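NAD-dependent dehydrogenase (Rhizobium meliloti, PDB 4Z0P) probably reduces glyoxylate and hydroxypyruvate with NADPH as the hydride donor, as a member of the D-isomer-specific 2-hydroxyacid dehydrogenase family. Local coordinates at residues A[7-12]-A[62-67]. Sequence-based numbering, arbitrary orientation.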
ATOM      1  N   PRO A   7     -16.901 -36.835 -14.173  1.00 25.62           N
ATOM      2  CA  PRO A   7     -17.154 -35.389 -14.201  1.00 24.90           C
ATOM      3  C   PRO A   7     -16.599 -34.651 -12.989  1.00 24.40           C
ATOM      4  O   PRO A   7     -16.170 -35.271 -11.994  1.00 23.91           O
ATOM      5  CB  PRO A   7     -18.692 -35.288 -14.201  1.00 25.77           C
ATOM      6  CG  PRO A   7     -19.175 -36.617 -14.689  1.00 31.80           C
ATOM      7  CD  PRO A   7     -18.157 -37.614 -14.201  1.00 25.95           C
ATOM      8  N   VAL A   8     -16.619 -33.324 -13.075  1.00 22.53           N
ATOM      9  CA  VAL A   8     -16.244 -32.468 -11.961  1.00 21.53           C
ATOM     10  C   VAL A   8     -17.433 -31.576 -11.713  1.00 20.75           C
ATOM     11  O   VAL A   8     -17.911 -30.911 -12.634  1.00 23.63           O
ATOM     12  CB  VAL A   8     -15.010 -31.578 -12.252  1.00 25.16           C
ATOM     13  CG1 VAL A   8     -14.669 -30.708 -11.047  1.00 26.73           C
ATOM     14  CG2 VAL A   8     -13.806 -32.426 -12.611  1.00 28.16           C
ATOM     15  N   ILE A   9     -17.925 -31.605 -10.483  1.00 20.05           N
ATOM     16  CA  ILE A   9     -18.995 -30.707 -10.046  1.00 20.77           C
ATOM     17  C   ILE A   9     -18.361 -29.381  -9.611  1.00 17.91           C
ATOM     18  O   ILE A   9     -17.400 -29.375  -8.851  1.00 20.92           O
ATOM     19  CB  ILE A   9     -19.729 -31.302  -8.838  1.00 22.17           C
ATOM     20  CG1 ILE A   9     -20.496 -32.560  -9.263  1.00 23.60           C
ATOM     21  CG2 ILE A   9     -20.661 -30.284  -8.199  1.00 22.54           C
ATOM     22  CD1 ILE A   9     -20.817 -33.499  -8.113  1.00 26.01           C
ATOM     23  N   VAL A  10     -18.954 -28.287 -10.089  1.00 21.83           N
ATOM     24  CA  VAL A  10     -18.539 -26.924  -9.728  1.00 22.33           C
ATOM     25  C   VAL A  10     -19.759 -26.257  -9.061  1.00 20.08           C
ATOM     26  O   VAL A  10     -20.806 -26.067  -9.686  1.00 21.64           O
ATOM     27  CB  VAL A  10     -18.067 -26.133 -10.962  1.00 23.03           C
ATOM     28  CG1 VAL A  10     -17.748 -24.686 -10.588  1.00 25.66           C
ATOM     29  CG2 VAL A  10     -16.835 -26.796 -11.580  1.00 24.87           C
ATOM     30  N   ASP A  11     -19.616 -25.938  -7.769  1.00 21.09           N
ATOM     31  CA  ASP A  11     -20.676 -25.270  -6.997  1.00 23.29           C
ATOM     32  C   ASP A  11     -20.050 -24.139  -6.197  1.00 24.23           C
ATOM     33  O   ASP A  11     -19.819 -24.266  -4.989  1.00 22.54           O
ATOM     34  CB  ASP A  11     -21.402 -26.253  -6.083  1.00 24.56           C
ATOM     35  CG  ASP A  11     -22.604 -25.662  -5.424  1.00 30.14           C
ATOM     36  OD1 ASP A  11     -23.070 -24.582  -5.797  1.00 29.64           O
ATOM     37  OD2 ASP A  11     -23.119 -26.296  -4.499  1.00 39.45           O
ATOM     38  N   LEU A  12     -19.786 -23.035  -6.897  1.00 21.34           N
ATOM     39  CA  LEU A  12     -19.015 -21.925  -6.369  1.00 23.92           C
ATOM     40  C   LEU A  12     -19.817 -20.657  -6.338  1.00 28.41           C
ATOM     41  O   LEU A  12     -20.146 -20.127  -7.396  1.00 26.91           O
ATOM     42  CB  LEU A  12     -17.807 -21.665  -7.278  1.00 23.95           C
ATOM     43  CG  LEU A  12     -16.754 -22.766  -7.346  1.00 23.20           C
ATOM     44  CD1 LEU A  12     -15.720 -22.451  -8.427  1.00 26.50           C
ATOM     45  CD2 LEU A  12     -16.094 -22.950  -6.008  1.00 22.17           C
ATOM     46  N   SER A  62     -25.808 -34.908  -0.172  1.00 25.47           N
ATOM     47  CA  SER A  62     -26.798 -35.994  -0.321  1.00 25.87           C
ATOM     48  C   SER A  62     -26.995 -36.341  -1.822  1.00 31.67           C
ATOM     49  O   SER A  62     -27.218 -37.485  -2.183  1.00 35.36           O
ATOM     50  CB  SER A  62     -28.115 -35.663   0.389  1.00 34.65           C
ATOM     51  OG  SER A  62     -28.728 -34.561  -0.221  1.00 42.05           O
ATOM     52  N   ARG A  63     -26.854 -35.349  -2.678  1.00 27.79           N
ATOM     53  CA  ARG A  63     -26.896 -35.574  -4.139  1.00 35.08           C
ATOM     54  C   ARG A  63     -25.663 -36.226  -4.723  1.00 33.84           C
ATOM     55  O   ARG A  63     -25.763 -36.988  -5.689  1.00 30.59           O
ATOM     56  CB  ARG A  63     -27.043 -34.268  -4.853  1.00 32.60           C
ATOM     57  CG  ARG A  63     -28.343 -33.559  -4.588  1.00 36.59           C
ATOM     58  CD  ARG A  63     -28.268 -32.218  -5.298  1.00 34.00           C
ATOM     59  NE  ARG A  63     -28.408 -32.350  -6.764  1.00 31.14           N
ATOM     60  CZ  ARG A  63     -28.300 -31.328  -7.621  1.00 42.67           C
ATOM     61  NH1 ARG A  63     -28.026 -30.102  -7.158  1.00 31.43           N
ATOM     62  NH2 ARG A  63     -28.434 -31.533  -8.948  1.00 33.90           N
ATOM     63  N   ALA A  64     -24.511 -35.930  -4.128  1.00 35.89           N
ATOM     64  CA  ALA A  64     -23.223 -36.423  -4.590  1.00 29.93           C
ATOM     65  C   ALA A  64     -22.538 -37.288  -3.538  1.00 34.17           C
ATOM     66  O   ALA A  64     -21.527 -36.897  -2.970  1.00 35.77           O
ATOM     67  CB  ALA A  64     -22.346 -35.237  -4.996  1.00 31.07           C
ATOM     68  N   PRO A  65     -23.081 -38.488  -3.282  1.00 35.26           N
ATOM     69  CA  PRO A  65     -22.592 -39.323  -2.198  1.00 39.16           C
ATOM     70  C   PRO A  65     -21.315 -40.098  -2.471  1.00 41.12           C
ATOM     71  O   PRO A  65     -20.840 -40.780  -1.578  1.00 41.94           O
ATOM     72  CB  PRO A  65     -23.746 -40.321  -2.008  1.00 49.08           C
ATOM     73  CG  PRO A  65     -24.340 -40.454  -3.373  1.00 43.40           C
ATOM     74  CD  PRO A  65     -24.284 -39.076  -3.922  1.00 40.20           C
ATOM     75  N   ASP A  66     -20.772 -40.032  -3.674  1.00 31.17           N
ATOM     76  CA  ASP A  66     -19.652 -40.898  -4.059  1.00 37.06           C
ATOM     77  C   ASP A  66     -18.382 -40.110  -4.311  1.00 28.34           C
ATOM     78  O   ASP A  66     -17.402 -40.614  -4.893  1.00 28.16           O
ATOM     79  CB  ASP A  66     -20.048 -41.685  -5.287  1.00 38.44           C
ATOM     80  CG  ASP A  66     -21.322 -42.467  -5.071  1.00 50.39           C
ATOM     81  OD1 ASP A  66     -21.422 -43.128  -4.014  1.00 47.65           O
ATOM     82  OD2 ASP A  66     -22.224 -42.440  -5.943  1.00 38.21           O
ATOM     83  N   LEU A  67     -18.347 -38.897  -3.791  1.00 25.83           N
ATOM     84  CA  LEU A  67     -17.160 -38.061  -3.953  1.00 26.26           C
ATOM     85  C   LEU A  67     -15.951 -38.734  -3.322  1.00 26.65           C
ATOM     86  O   LEU A  67     -16.055 -39.380  -2.257  1.00 26.65           O
ATOM     87  CB  LEU A  67     -17.360 -36.684  -3.344  1.00 25.28           C
ATOM     88  CG  LEU A  67     -18.421 -35.820  -4.018  1.00 22.37           C
ATOM     89  CD1 LEU A  67     -18.677 -34.574  -3.190  1.00 25.78           C
ATOM     90  CD2 LEU A  67     -18.028 -35.426  -5.425  1.00 23.13           C
TER
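Ile9 meets Ala64 and Leu67 through a single methyl, CD1. The contact lies in the five-stranded parallel alpha/beta domain of this 2-hydroxyacid dehydrogenase. It joins an inner strand of that sheet, 8-12, to the turn that leads from helix 60-63 into strand 69-72. The meeting is purely apolar and small, burying 73 Å² in all. CD1 of Ile9 stands 3.9 Å from Ala64 CB. CG1 lies anti to the carbonyl carbon of Ile9 (chi1 -68°), and chi2 of 158°, somewhat short of fully anti, carries CD1 out to the turn. All three residues are buried.

Ala64 is where the chain leaves helical geometry, and a type I beta turn runs from it to Leu67. Outside this contact, Ile9 also packs on Ile48 and Leu67 on Phe61, while both touch Ala51 of strand 50-54, which fixes the backbone of Ile9 by hydrogen bonds with Tyr50 and Val52. The other face of strand 8-12 is covered by helix 290-305, which Val8 and Val10 touch. Polar bonds hold the segment on both sides of Ala64: Arg63 NH2, at the end of the helix, bonds to the carbonyl oxygens of His40 and Arg43, and Asp66 OD2, within the turn, accepts the backbone N-H of Gly47. At the far end of the turn the approach is looser, with Ile9 CD1 4.3 Å from Leu67 CD2.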